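Local coordinates for LamCAT (Aquimarina, PDB 6JH5), which probably hydrolyses the beta-1,3-glucan laminarin, as a marine bacterial laminarinase of glycoside hydrolase family 16 with a bound calcium ion, at residues 54-59 and 64-69; 169-172 and 178-181. One frame throughout, in Å; residues are numbered along the deposited sequence.

How the interactions relate
Both contacts are antiparallel beta hairpins, built from neighbouring strands of the family 16 glycoside hydrolase domain. Interaction 1 joins strands 50-60 and 63-71 and closes before interaction 2, between strands 168-173 and 176-182, opens further along the chain. They lie on opposite sides of the chain's centre, with their own centres 31 Å apart and their nearest atoms about 17 Å apart, so neither touches the other. Strand 63-71 also pairs with 197-205, whereas 168-173 pairs on its far side with 158-164. The two hairpins thus belong to distant parts of the beta-jelly-roll scaffold expected of this family, linked through intervening strands.

Interaction 1 (54-59 and 64-69); sequences TAKRES and NYTSTR
The ring of Y65 takes the backbone carbonyl oxygen of K56 at its edge, near the ring plane, while CG of R57 approaches obliquely, 3.8 Å from Y65 CE1. R57 and Y65 run side by side in the same direction, the guanidinium turned 48° from the phenol ring; F219 meets the Y65 ring from outside the two segments, and N216 bonds its hydroxyl. The flat carboxylate of E58 is met on the anti side of OE2 by T66 OG1, a short bond of 2.7 Å that leaves the carboxylate plane by 30°. T66 holds its hydroxyl between its own backbone N and carbonyl carbon (chi1 59°), which turns OG1 to E58 and leaves CG2 3.6 Å from E58 CG. The two side chains cross at about a right angle, with both branches of the threonine against the glutamate. Replacing E58 by an alanine would probably leave the T66 hydroxyl without its acceptor and remove the packing of E58 CG against the methyl CG2. N43 ND2 also bonds this hydroxyl, while E58 OE2 accepts from it.

Behind these side chains stands a beta hairpin between strands 50-60 and 63-71 of the family 16 domain. K56 and T66 form its antiparallel hydrogen-bonded pair: K56 N reaches T66 O at 2.9 Å, and T66 N returns to K56 O at 3.0 Å. Toward the turn the pairing becomes less regular, since E58 N meets N64 O at 3.1 Å from above the carbonyl plane. At the other end, A55 CB comes within 4.0 Å of S67 OG, a hydroxyl bonded in turn to M203 O of strand 197-205.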
loop_
_atom_site.group_PDB
_atom_site.type_symbol
_atom_site.label_atom_id
_atom_site.label_comp_id
_atom_site.label_asym_id
_atom_site.label_seq_id
_atom_site.Cartn_x
_atom_site.Cartn_y
_atom_site.Cartn_z
ATOM N N THR A 54 -9.504 -10.617 -2.150
ATOM C CA THR A 54 -10.116 -11.036 -3.421
ATOM C C THR A 54 -10.932 -9.884 -3.984
ATOM O O THR A 54 -11.726 -9.376 -3.266
ATOM C CB THR A 54 -11.056 -12.224 -3.185
ATOM O OG1 THR A 54 -10.310 -13.265 -2.585
ATOM C CG2 THR A 54 -11.698 -12.736 -4.456
ATOM N N ALA A 55 -10.655 -9.501 -5.224
ATOM C CA ALA A 55 -11.506 -8.500 -5.887
ATOM C C ALA A 55 -12.554 -9.277 -6.679
ATOM O O ALA A 55 -12.212 -10.257 -7.280
ATOM C CB ALA A 55 -10.701 -7.593 -6.775
ATOM N N LYS A 56 -13.796 -8.826 -6.622
ATOM C CA LYS A 56 -14.884 -9.569 -7.293
ATOM C C LYS A 56 -15.777 -8.655 -8.128
ATOM O O LYS A 56 -15.844 -7.502 -7.865
ATOM C CB LYS A 56 -15.795 -10.187 -6.228
ATOM C CG LYS A 56 -15.116 -11.194 -5.320
ATOM C CD LYS A 56 -16.042 -11.782 -4.288
ATOM C CE LYS A 56 -15.337 -12.812 -3.429
ATOM N NZ LYS A 56 -16.009 -12.981 -2.118
ATOM N N ARG A 57 -16.449 -9.248 -9.102
ATOM C CA ARG A 57 -17.478 -8.520 -9.865
ATOM C C ARG A 57 -18.763 -8.790 -9.112
ATOM O O ARG A 57 -19.254 -9.886 -9.169
ATOM C CB ARG A 57 -17.640 -9.113 -11.251
ATOM C CG ARG A 57 -16.700 -8.479 -12.244
ATOM C CD ARG A 57 -16.801 -9.122 -13.588
ATOM N NE ARG A 57 -17.984 -8.628 -14.244
ATOM C CZ ARG A 57 -18.661 -9.300 -15.150
ATOM N NH1 ARG A 57 -18.265 -10.506 -15.516
ATOM N NH2 ARG A 57 -19.725 -8.761 -15.703
ATOM N N GLU A 58 -19.208 -7.801 -8.380
ATOM C CA GLU A 58 -20.373 -7.987 -7.506
ATOM C C GLU A 58 -21.028 -6.617 -7.383
ATOM O O GLU A 58 -20.307 -5.648 -7.287
ATOM C CB GLU A 58 -19.769 -8.589 -6.235
ATOM C CG GLU A 58 -20.383 -8.193 -4.934
ATOM C CD GLU A 58 -19.856 -9.033 -3.784
ATOM O OE1 GLU A 58 -20.679 -9.473 -2.987
ATOM O OE2 GLU A 58 -18.678 -9.226 -3.687
ATOM N N SER A 59 -22.350 -6.579 -7.345
ATOM C CA SER A 59 -23.067 -5.290 -7.245
ATOM C C SER A 59 -23.367 -4.957 -5.796
ATOM O O SER A 59 -23.955 -5.783 -5.134
ATOM C CB SER A 59 -24.384 -5.367 -7.959
ATOM O OG SER A 59 -24.206 -5.671 -9.316
ATOM N N ASN A 64 -19.846 -1.870 -8.965
ATOM C CA ASN A 64 -19.831 -3.176 -9.673
ATOM C C ASN A 64 -18.659 -4.084 -9.300
ATOM O O ASN A 64 -18.554 -5.136 -9.865
ATOM C CB ASN A 64 -19.887 -2.924 -11.173
ATOM C CG ASN A 64 -21.123 -2.131 -11.503
ATOM O OD1 ASN A 64 -22.190 -2.444 -11.029
ATOM N ND2 ASN A 64 -20.958 -1.080 -12.269
ATOM N N TYR A 65 -17.797 -3.620 -8.415
ATOM C CA TYR A 65 -16.648 -4.429 -7.968
ATOM C C TYR A 65 -16.522 -4.287 -6.449
ATOM O O TYR A 65 -16.861 -3.272 -5.906
ATOM C CB TYR A 65 -15.337 -3.978 -8.617
ATOM C CG TYR A 65 -15.377 -3.906 -10.118
ATOM C CD1 TYR A 65 -15.133 -5.020 -10.885
ATOM C CD2 TYR A 65 -15.692 -2.730 -10.759
ATOM C CE1 TYR A 65 -15.185 -4.957 -12.266
ATOM C CE2 TYR A 65 -15.748 -2.650 -12.133
ATOM C CZ TYR A 65 -15.498 -3.768 -12.892
ATOM O OH TYR A 65 -15.567 -3.698 -14.242
ATOM N N THR A 66 -16.034 -5.345 -5.831
ATOM C CA THR A 66 -15.743 -5.333 -4.385
ATOM C C THR A 66 -14.299 -5.766 -4.182
ATOM O O THR A 66 -13.771 -6.480 -4.986
ATOM C CB THR A 66 -16.691 -6.225 -3.580
ATOM O OG1 THR A 66 -16.574 -7.549 -4.073
ATOM C CG2 THR A 66 -18.113 -5.723 -3.643
ATOM N N SER A 67 -13.720 -5.275 -3.105
ATOM C CA SER A 67 -12.329 -5.615 -2.756
ATOM C C SER A 67 -12.107 -5.277 -1.277
ATOM O O SER A 67 -13.058 -5.112 -0.575
ATOM C CB SER A 67 -11.338 -4.922 -3.649
ATOM O OG SER A 67 -10.052 -5.435 -3.450
ATOM N N THR A 68 -10.860 -5.248 -0.853
ATOM C CA THR A 68 -10.585 -4.928 0.564
ATOM C C THR A 68 -9.540 -3.812 0.673
ATOM O O THR A 68 -8.651 -3.795 -0.123
ATOM C CB THR A 68 -10.061 -6.163 1.315
ATOM O OG1 THR A 68 -11.203 -6.950 1.600
ATOM C CG2 THR A 68 -9.379 -5.871 2.634
ATOM N N ARG A 69 -9.741 -2.919 1.620
ATOM C CA ARG A 69 -8.726 -1.921 2.016
ATOM C C ARG A 69 -8.607 -2.058 3.534
ATOM O O ARG A 69 -9.577 -1.823 4.200
ATOM C CB ARG A 69 -9.112 -0.506 1.599
ATOM C CG ARG A 69 -8.126 0.574 2.018
ATOM C CD ARG A 69 -8.296 1.840 1.221
ATOM N NE ARG A 69 -7.807 2.989 1.944
ATOM C CZ ARG A 69 -7.585 4.167 1.391
ATOM N NH1 ARG A 69 -7.739 4.320 0.091
ATOM N NH2 ARG A 69 -7.199 5.185 2.135
#

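Interaction 2 (169-172 and 178-181); sequences IKWF and YHEA
W171 and H179 face each other as a hydrogen-bonded pair of an antiparallel beta hairpin, strands 168-173 and 176-182 of the family 16 domain, and their side chains form the tightly packed part of the contact. H179 CD2 lies over one face of the indole, offset toward its rim and 3.4 Å from W171 CE3, while I169 CG2 sits over the rim of the opposite face. The imidazole and the six-membered ring of the indole are inclined at 40°, too oblique for a stack. With chi1 at -172°, CG of H179 swings away from the main-chain nitrogen and brings the imidazole alongside the indole, pointing the same way. W171 NE1 bonds D118 O and H179 NE2 bonds Y145 O, so these two polar atoms of buried residues are satisfied. The indole edge is met in plane by A181 N, 3.8 Å from W171 CZ3.

Y178 completes the aromatic cluster by crossing W171 obliquely, its CZ 3.5 Å from W171 CB. Along the backbone, W171 N bonds H179 O at 2.9 Å, Y178 N bonds W171 O, and I169 and A181 exchange a reciprocal pair of bonds.

The other face of the hairpin, carrying K170 and E180, is much looser and more exposed. The two extended chains lie side by side, and their closest approach is K170 CE to E180 OE1, 3.6 Å; the ammonium NZ remains 4.6 Å from that oxygen, so the opposite charges probably attract without forming a salt bridge. Back on the aromatic side, at the F172-Y178 end, a water at the edge of the Y178 ring joins the strands, lying 2.7 Å from Y178 OH and donating a hydrogen bond to F172 O at 3.0 Å.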
loop_
_atom_site.group_PDB
_atom_site.type_symbol
_atom_site.label_atom_id
_atom_site.label_comp_id
_atom_site.label_asym_id
_atom_site.label_seq_id
_atom_site.Cartn_x
_atom_site.Cartn_y
_atom_site.Cartn_z
ATOM N N ILE A 169 14.620 7.510 2.927
ATOM C CA ILE A 169 13.731 6.358 2.677
ATOM C C ILE A 169 14.326 5.660 1.458
ATOM O O ILE A 169 14.648 6.318 0.524
ATOM C CB ILE A 169 12.280 6.772 2.409
ATOM C CG1 ILE A 169 11.714 7.532 3.604
ATOM C CG2 ILE A 169 11.456 5.532 2.078
ATOM C CD1 ILE A 169 10.429 8.241 3.309
ATOM N N LYS A 170 14.524 4.357 1.573
ATOM C CA LYS A 170 15.045 3.536 0.464
ATOM C C LYS A 170 14.020 2.440 0.148
ATOM O O LYS A 170 13.466 1.920 1.057
ATOM C CB LYS A 170 16.362 2.901 0.880
ATOM C CG LYS A 170 17.537 3.843 0.960
ATOM C CD LYS A 170 18.735 3.098 1.517
ATOM C CE LYS A 170 20.030 3.848 1.450
ATOM N NZ LYS A 170 21.163 2.932 1.690
ATOM N N TRP A 171 13.834 2.152 -1.129
ATOM C CA TRP A 171 12.852 1.157 -1.614
ATOM C C TRP A 171 13.573 -0.019 -2.271
ATOM O O TRP A 171 14.469 0.185 -3.029
ATOM C CB TRP A 171 11.903 1.762 -2.647
ATOM C CG TRP A 171 10.820 2.677 -2.165
ATOM C CD1 TRP A 171 9.495 2.384 -2.059
ATOM C CD2 TRP A 171 10.940 4.066 -1.836
ATOM N NE1 TRP A 171 8.793 3.475 -1.650
ATOM C CE2 TRP A 171 9.653 4.524 -1.509
ATOM C CE3 TRP A 171 12.014 4.953 -1.753
ATOM C CZ2 TRP A 171 9.422 5.838 -1.139
ATOM C CZ3 TRP A 171 11.780 6.254 -1.395
ATOM C CH2 TRP A 171 10.499 6.686 -1.079
ATOM N N PHE A 172 13.123 -1.221 -1.964
ATOM C CA PHE A 172 13.744 -2.401 -2.580
ATOM C C PHE A 172 12.691 -3.426 -2.985
ATOM O O PHE A 172 11.636 -3.456 -2.422
ATOM C CB PHE A 172 14.576 -3.144 -1.537
ATOM C CG PHE A 172 15.558 -2.321 -0.749
ATOM C CD1 PHE A 172 15.143 -1.528 0.291
ATOM C CD2 PHE A 172 16.901 -2.365 -1.027
ATOM C CE1 PHE A 172 16.040 -0.787 1.027
ATOM C CE2 PHE A 172 17.803 -1.629 -0.291
ATOM C CZ PHE A 172 17.372 -0.849 0.740
ATOM N N TYR A 178 15.969 0.401 -5.701
ATOM C CA TYR A 178 15.554 1.058 -6.965
ATOM C C TYR A 178 15.076 2.503 -6.762
ATOM O O TYR A 178 14.922 3.176 -7.721
ATOM C CB TYR A 178 14.485 0.220 -7.665
ATOM C CG TYR A 178 13.169 0.218 -6.945
ATOM C CD1 TYR A 178 12.939 -0.676 -5.933
ATOM C CD2 TYR A 178 12.196 1.144 -7.242
ATOM C CE1 TYR A 178 11.747 -0.685 -5.248
ATOM C CE2 TYR A 178 10.992 1.140 -6.575
ATOM C CZ TYR A 178 10.773 0.234 -5.563
ATOM O OH TYR A 178 9.604 0.233 -4.888
ATOM N N HIS A 179 14.834 2.923 -5.527
ATOM C CA HIS A 179 14.365 4.310 -5.296
ATOM C C HIS A 179 14.869 4.782 -3.940
ATOM O O HIS A 179 15.067 3.973 -3.088
ATOM C CB HIS A 179 12.834 4.396 -5.428
ATOM C CG HIS A 179 12.252 5.768 -5.394
ATOM N ND1 HIS A 179 12.761 6.811 -6.114
ATOM C CD2 HIS A 179 11.178 6.260 -4.756
ATOM C CE1 HIS A 179 12.032 7.872 -5.909
ATOM N NE2 HIS A 179 11.071 7.571 -5.088
ATOM N N GLU A 180 15.120 6.065 -3.826
ATOM C CA GLU A 180 15.645 6.632 -2.569
ATOM C C GLU A 180 15.210 8.089 -2.501
ATOM O O GLU A 180 15.203 8.724 -3.510
ATOM C CB GLU A 180 17.169 6.500 -2.525
ATOM C CG GLU A 180 17.802 7.074 -1.281
ATOM C CD GLU A 180 19.289 6.776 -1.163
ATOM O OE1 GLU A 180 19.696 5.750 -1.644
ATOM O OE2 GLU A 180 19.991 7.565 -0.575
ATOM N N ALA A 181 14.835 8.535 -1.320
ATOM C CA ALA A 181 14.446 9.944 -1.169
ATOM C C ALA A 181 15.070 10.479 0.117
ATOM O O ALA A 181 14.887 9.881 1.135
ATOM C CB ALA A 181 12.947 10.058 -1.124
HETATM O O HOH W 1 9.253 -1.809 -3.127
#